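Polyprenyl synthetase (Zymomonas mobilis subsp. mobilis, PDB 4KKM) probably acts as a magnesium-dependent prenyltransferase of the FPP/GGPP synthase family, joining isoprenoid units into longer allylic diphosphates. Local coordinates at residues Phe213-Gly218 with Lys233-Asp238; Leu290-Ile295 with Ile311-Val316. One frame throughout, in Å; residues are numbered along the deposited sequence.

Contact 1. Residues Phe213-Gly218 with Lys233-Asp238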
loop_
_atom_site.group_PDB
_atom_site.type_symbol
_atom_site.label_atom_id
_atom_site.label_comp_id
_atom_site.label_asym_id
_atom_site.label_seq_id
_atom_site.Cartn_x
_atom_site.Cartn_y
_atom_site.Cartn_z
ATOM N N PHE B 213 11.227 -5.149 10.283
ATOM C CA PHE B 213 10.797 -6.061 9.226
ATOM C C PHE B 213 11.982 -6.762 8.569
ATOM O O PHE B 213 11.928 -7.957 8.295
ATOM C CB PHE B 213 9.995 -5.350 8.138
ATOM C CG PHE B 213 9.708 -6.238 6.960
ATOM C CD1 PHE B 213 8.652 -7.133 6.999
ATOM C CD2 PHE B 213 10.532 -6.227 5.846
ATOM C CE1 PHE B 213 8.397 -7.973 5.926
ATOM C CE2 PHE B 213 10.293 -7.079 4.783
ATOM C CZ PHE B 213 9.225 -7.947 4.823
ATOM N N CYS B 214 13.039 -6.009 8.294
ATOM C CA CYS B 214 14.214 -6.573 7.634
ATOM C C CYS B 214 14.790 -7.757 8.405
ATOM O O CYS B 214 15.135 -8.785 7.814
ATOM C CB CYS B 214 15.293 -5.507 7.443
ATOM S SG CYS B 214 14.845 -4.207 6.275
ATOM N N LEU B 215 14.891 -7.604 9.722
ATOM C CA LEU B 215 15.456 -8.642 10.590
ATOM C C LEU B 215 14.466 -9.786 10.769
ATOM O O LEU B 215 14.836 -10.962 10.717
ATOM C CB LEU B 215 15.848 -8.057 11.955
ATOM C CG LEU B 215 17.277 -7.495 12.078
ATOM C CD1 LEU B 215 18.320 -8.609 12.015
ATOM C CD2 LEU B 215 17.557 -6.429 11.009
ATOM N N GLU B 216 13.198 -9.440 10.965
ATOM C CA GLU B 216 12.179 -10.459 11.167
ATOM C C GLU B 216 11.991 -11.289 9.897
ATOM O O GLU B 216 11.746 -12.493 9.961
ATOM C CB GLU B 216 10.855 -9.842 11.627
ATOM C CG GLU B 216 9.785 -10.881 11.956
ATOM C CD GLU B 216 8.520 -10.282 12.559
ATOM O OE1 GLU B 216 8.387 -9.037 12.584
ATOM O OE2 GLU B 216 7.656 -11.064 13.014
ATOM N N ALA B 217 12.138 -10.641 8.744
ATOM C CA ALA B 217 12.008 -11.332 7.464
ATOM C C ALA B 217 13.042 -12.445 7.326
ATOM O O ALA B 217 12.748 -13.522 6.803
ATOM C CB ALA B 217 12.126 -10.341 6.307
ATOM N N GLY B 218 14.254 -12.187 7.807
ATOM C CA GLY B 218 15.304 -13.192 7.792
ATOM C C GLY B 218 14.933 -14.403 8.624
ATOM O O GLY B 218 15.125 -15.547 8.204
ATOM N N LYS B 233 14.881 -9.174 16.116
ATOM C CA LYS B 233 14.099 -7.943 16.242
ATOM C C LYS B 233 14.725 -6.986 17.260
ATOM O O LYS B 233 14.649 -5.765 17.110
ATOM C CB LYS B 233 12.633 -8.241 16.576
ATOM C CG LYS B 233 11.878 -8.926 15.437
ATOM C CD LYS B 233 10.373 -8.928 15.669
ATOM C CE LYS B 233 9.744 -7.600 15.250
ATOM N NZ LYS B 233 8.257 -7.639 15.348
ATOM N N ALA B 234 15.360 -7.544 18.284
ATOM C CA ALA B 234 16.059 -6.734 19.278
ATOM C C ALA B 234 17.269 -6.025 18.660
ATOM O O ALA B 234 17.573 -4.883 19.003
ATOM C CB ALA B 234 16.492 -7.603 20.466
ATOM N N TYR B 235 17.966 -6.715 17.761
ATOM C CA TYR B 235 19.069 -6.100 17.026
ATOM C C TYR B 235 18.555 -4.913 16.221
ATOM O O TYR B 235 19.167 -3.842 16.219
ATOM C CB TYR B 235 19.740 -7.120 16.102
ATOM C CG TYR B 235 20.651 -6.534 15.031
ATOM C CD1 TYR B 235 20.128 -6.044 13.833
ATOM C CD2 TYR B 235 22.035 -6.506 15.201
ATOM C CE1 TYR B 235 20.947 -5.522 12.845
ATOM C CE2 TYR B 235 22.869 -5.978 14.210
ATOM C CZ TYR B 235 22.313 -5.490 13.032
ATOM O OH TYR B 235 23.114 -4.970 12.035
ATOM N N ALA B 236 17.440 -5.114 15.522
ATOM C CA ALA B 236 16.856 -4.054 14.706
ATOM C C ALA B 236 16.457 -2.872 15.566
ATOM O O ALA B 236 16.631 -1.717 15.178
ATOM C CB ALA B 236 15.640 -4.563 13.945
ATOM N N ARG B 237 15.889 -3.174 16.726
ATOM C CA ARG B 237 15.439 -2.134 17.639
ATOM C C ARG B 237 16.625 -1.268 18.064
ATOM O O ARG B 237 16.554 -0.031 18.061
ATOM C CB ARG B 237 14.782 -2.776 18.860
ATOM C CG ARG B 237 14.453 -1.803 19.986
ATOM C CD ARG B 237 14.232 -2.555 21.297
ATOM N NE ARG B 237 15.491 -3.076 21.826
ATOM C CZ ARG B 237 15.593 -4.137 22.621
ATOM N NH1 ARG B 237 14.503 -4.800 22.988
ATOM N NH2 ARG B 237 16.788 -4.533 23.050
ATOM N N ASP B 238 17.726 -1.927 18.410
ATOM C CA ASP B 238 18.908 -1.220 18.897
ATOM C C ASP B 238 19.625 -0.427 17.806
ATOM O O ASP B 238 19.962 0.729 18.022
ATOM C CB ASP B 238 19.873 -2.173 19.621
ATOM C CG ASP B 238 19.312 -2.677 20.941
ATOM O OD1 ASP B 238 18.342 -2.072 21.445
ATOM O OD2 ASP B 238 19.834 -3.682 21.467
#

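Contact 2. Residues Leu290-Ile295 with Ile311-Val316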
loop_
_atom_site.group_PDB
_atom_site.type_symbol
_atom_site.label_atom_id
_atom_site.label_comp_id
_atom_site.label_asym_id
_atom_site.label_seq_id
_atom_site.Cartn_x
_atom_site.Cartn_y
_atom_site.Cartn_z
ATOM N N LEU B 290 24.324 1.320 22.290
ATOM C CA LEU B 290 23.290 0.652 21.504
ATOM C C LEU B 290 23.877 -0.257 20.431
ATOM O O LEU B 290 23.319 -1.315 20.121
ATOM C CB LEU B 290 22.361 1.689 20.874
ATOM C CG LEU B 290 21.353 2.289 21.852
ATOM C CD1 LEU B 290 20.837 3.612 21.330
ATOM C CD2 LEU B 290 20.213 1.307 22.083
ATOM N N VAL B 291 25.008 0.153 19.870
ATOM C CA VAL B 291 25.705 -0.671 18.893
ATOM C C VAL B 291 26.215 -1.947 19.557
ATOM O O VAL B 291 26.030 -3.047 19.035
ATOM C CB VAL B 291 26.881 0.091 18.240
ATOM C CG1 VAL B 291 27.781 -0.870 17.478
ATOM C CG2 VAL B 291 26.356 1.196 17.323
ATOM N N ASP B 292 26.848 -1.796 20.717
ATOM C CA ASP B 292 27.298 -2.951 21.486
ATOM C C ASP B 292 26.124 -3.864 21.842
ATOM O O ASP B 292 26.211 -5.083 21.711
ATOM C CB ASP B 292 28.020 -2.501 22.761
ATOM C CG ASP B 292 29.350 -1.832 22.473
ATOM O OD1 ASP B 292 29.938 -2.109 21.405
ATOM O OD2 ASP B 292 29.811 -1.033 23.315
ATOM N N GLN B 293 25.029 -3.260 22.293
ATOM C CA GLN B 293 23.826 -4.006 22.638
ATOM C C GLN B 293 23.256 -4.757 21.435
ATOM O O GLN B 293 22.864 -5.918 21.552
ATOM C CB GLN B 293 22.772 -3.076 23.248
ATOM C CG GLN B 293 23.121 -2.618 24.659
ATOM C CD GLN B 293 22.293 -1.434 25.116
ATOM O OE1 GLN B 293 21.169 -1.237 24.662
ATOM N NE2 GLN B 293 22.853 -0.635 26.014
ATOM N N ALA B 294 23.215 -4.092 20.282
ATOM C CA ALA B 294 22.723 -4.717 19.058
ATOM C C ALA B 294 23.536 -5.965 18.738
ATOM O O ALA B 294 22.988 -7.032 18.439
ATOM C CB ALA B 294 22.772 -3.719 17.885
ATOM N N ILE B 295 24.852 -5.836 18.827
ATOM C CA ILE B 295 25.739 -6.933 18.475
ATOM C C ILE B 295 25.604 -8.100 19.458
ATOM O O ILE B 295 25.625 -9.263 19.052
ATOM C CB ILE B 295 27.200 -6.441 18.346
ATOM C CG1 ILE B 295 27.352 -5.624 17.059
ATOM C CG2 ILE B 295 28.182 -7.612 18.368
ATOM C CD1 ILE B 295 28.667 -4.877 16.953
ATOM N N ILE B 311 27.495 -4.015 10.020
ATOM C CA ILE B 311 26.472 -3.031 9.703
ATOM C C ILE B 311 26.177 -2.171 10.921
ATOM O O ILE B 311 26.098 -0.951 10.811
ATOM C CB ILE B 311 25.180 -3.696 9.171
ATOM C CG1 ILE B 311 25.412 -4.229 7.758
ATOM C CG2 ILE B 311 24.012 -2.709 9.191
ATOM C CD1 ILE B 311 24.336 -5.177 7.284
ATOM N N ALA B 312 26.057 -2.809 12.084
ATOM C CA ALA B 312 25.814 -2.092 13.332
ATOM C C ALA B 312 26.933 -1.095 13.646
ATOM O O ALA B 312 26.672 0.052 14.026
ATOM C CB ALA B 312 25.636 -3.075 14.488
ATOM N N ARG B 313 28.176 -1.532 13.481
ATOM C CA ARG B 313 29.321 -0.659 13.711
ATOM C C ARG B 313 29.337 0.469 12.677
ATOM O O ARG B 313 29.684 1.610 12.987
ATOM C CB ARG B 313 30.626 -1.460 13.666
ATOM C CG ARG B 313 30.669 -2.608 14.670
ATOM C CD ARG B 313 32.091 -3.074 14.965
ATOM N NE ARG B 313 32.123 -4.146 15.960
ATOM C CZ ARG B 313 32.000 -3.952 17.271
ATOM N NH1 ARG B 313 31.824 -2.725 17.748
ATOM N NH2 ARG B 313 32.042 -4.982 18.109
ATOM N N TYR B 314 28.940 0.135 11.454
ATOM C CA TYR B 314 28.855 1.092 10.355
ATOM C C TYR B 314 27.862 2.212 10.659
ATOM O O TYR B 314 28.077 3.367 10.291
ATOM C CB TYR B 314 28.454 0.352 9.080
ATOM C CG TYR B 314 28.204 1.223 7.876
ATOM C CD1 TYR B 314 29.173 2.103 7.415
ATOM C CD2 TYR B 314 27.004 1.145 7.178
ATOM C CE1 TYR B 314 28.951 2.894 6.305
ATOM C CE2 TYR B 314 26.772 1.931 6.065
ATOM C CZ TYR B 314 27.750 2.804 5.634
ATOM O OH TYR B 314 27.533 3.590 4.529
ATOM N N ILE B 315 26.783 1.865 11.355
ATOM C CA ILE B 315 25.788 2.843 11.795
ATOM C C ILE B 315 26.352 3.710 12.938
ATOM O O ILE B 315 25.712 3.907 13.971
ATOM C CB ILE B 315 24.461 2.136 12.202
ATOM C CG1 ILE B 315 23.998 1.181 11.094
ATOM C CG2 ILE B 315 23.358 3.135 12.487
ATOM C CD1 ILE B 315 22.832 1.685 10.251
ATOM N N VAL B 316 27.569 4.211 12.735
ATOM C CA VAL B 316 28.250 5.108 13.670
ATOM C C VAL B 316 29.518 5.671 13.027
ATOM O O VAL B 316 30.229 4.968 12.305
ATOM C CB VAL B 316 28.613 4.411 15.008
ATOM C CG1 VAL B 316 30.053 4.713 15.412
ATOM C CG2 VAL B 316 27.654 4.839 16.111
#

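Contact 1. Residues Phe213-Gly218 with Lys233-Asp238
L215 reaches from helix 208-221 into the side of helix 226-253 and is met there by Y235 and A236. Its CB lies 4.0 Å from CB of A236, and one bond further its CG touches both that methyl group and the phenol ring, 3.6 Å from CD1 of Y235. The branch then ends against the tyrosine with both methyls: CD1 of L215 is 3.6 Å from CD1 of Y235, while CD2 touches the same ring carbon and CE1 as well. The two side chains cross at about a right angle, the leucine approaching the ring obliquely. With its CG anti to the backbone N (chi1 165°), Y235 sends its ring out from the helix past the leucine, where CD1 and CE1 meet the two methyls, and its hydroxyl is hydrogen-bonded to the carbonyl of L308.

Beside this apolar patch E216 and K233 close the partly exposed flank. The glutamate is extended; the lysine crosses it obliquely, CG 4.0 Å from CB of E216, and a bend at its third torsion brings CE and NZ round to the carboxylate. NZ of K233 then forms a salt bridge with OE1 of E216 at 3.1 Å, arriving from above the carboxylate plane, 52° out of it. A methionine in place of K233 would probably lose the salt bridge to OE1 and deprive the carboxylate of its close cationic mate; the ion pair from OE2 to R229 is long and weak.

The segment axes approach to 8.3 Å at 164°, a nearly antiparallel pairing of sequence-adjacent helices joined by a short connection: a helical hairpin of the all-alpha isoprenoid synthase fold, lying away from the calcium site.

Contact 2. Residues Leu290-Ile295 with Ile311-Val316
V291 and I295, one turn apart on helix 280-296, meet A312 near the end of helix 306-314. The methyl of A312 is the small apolar centre: CG1 of I295 approaches its CB to 4.0 Å, with CG1 of V291 and CB of A294 somewhat farther off. V291 spreads both branches over the backbone here, CG2 lying 3.5 Å from O of A312, and the same CG2 reaches CG2 of V316 at 4.1 Å. The chain has left the helix by then, I315 being the first residue to depart from helical backbone angles.

Farther out, CD1 of I295 lies over the guanidinium of R313. It stands above the middle of one face, 3.5 Å from CZ, and also touches CG and NE of the arginine. R313 is extended from CG to NE and then turns at its last torsion (-79°), which presents the flat group to the methyl; the two side chains cross at about a right angle. At the exposed edge, OD1 of D292 comes to 4.2 Å from NH1 of R313, too far for a salt bridge, with the planes of the two groups 65° apart.

Around the contact, L290 and A294 pack on helix 226-253 and I311 on helices 71-80 and 24-45, while I315 touches F243 of helix 226-253 and L71 of helix 71-80.

Contact 1 closes before contact 2 opens along the chain, and their centres lie about 13 Å apart. Helix 226-253 links them: its segment 233-238 faces helix 208-221 in contact 1 and touches segment 290-295 of contact 2. There the Y235 ring packs its CD2 3.4 Å from O of A294, and D238 lies against L290, Q293 and A294, its OD2 also hydrogen-bonded to H297. Helix 71-80 touches both contacts. Together they form a run of packed helices, 208-221 on 226-253, 226-253 on 280-296, and 280-296 on 306-314, away from the calcium held by D108 and D114.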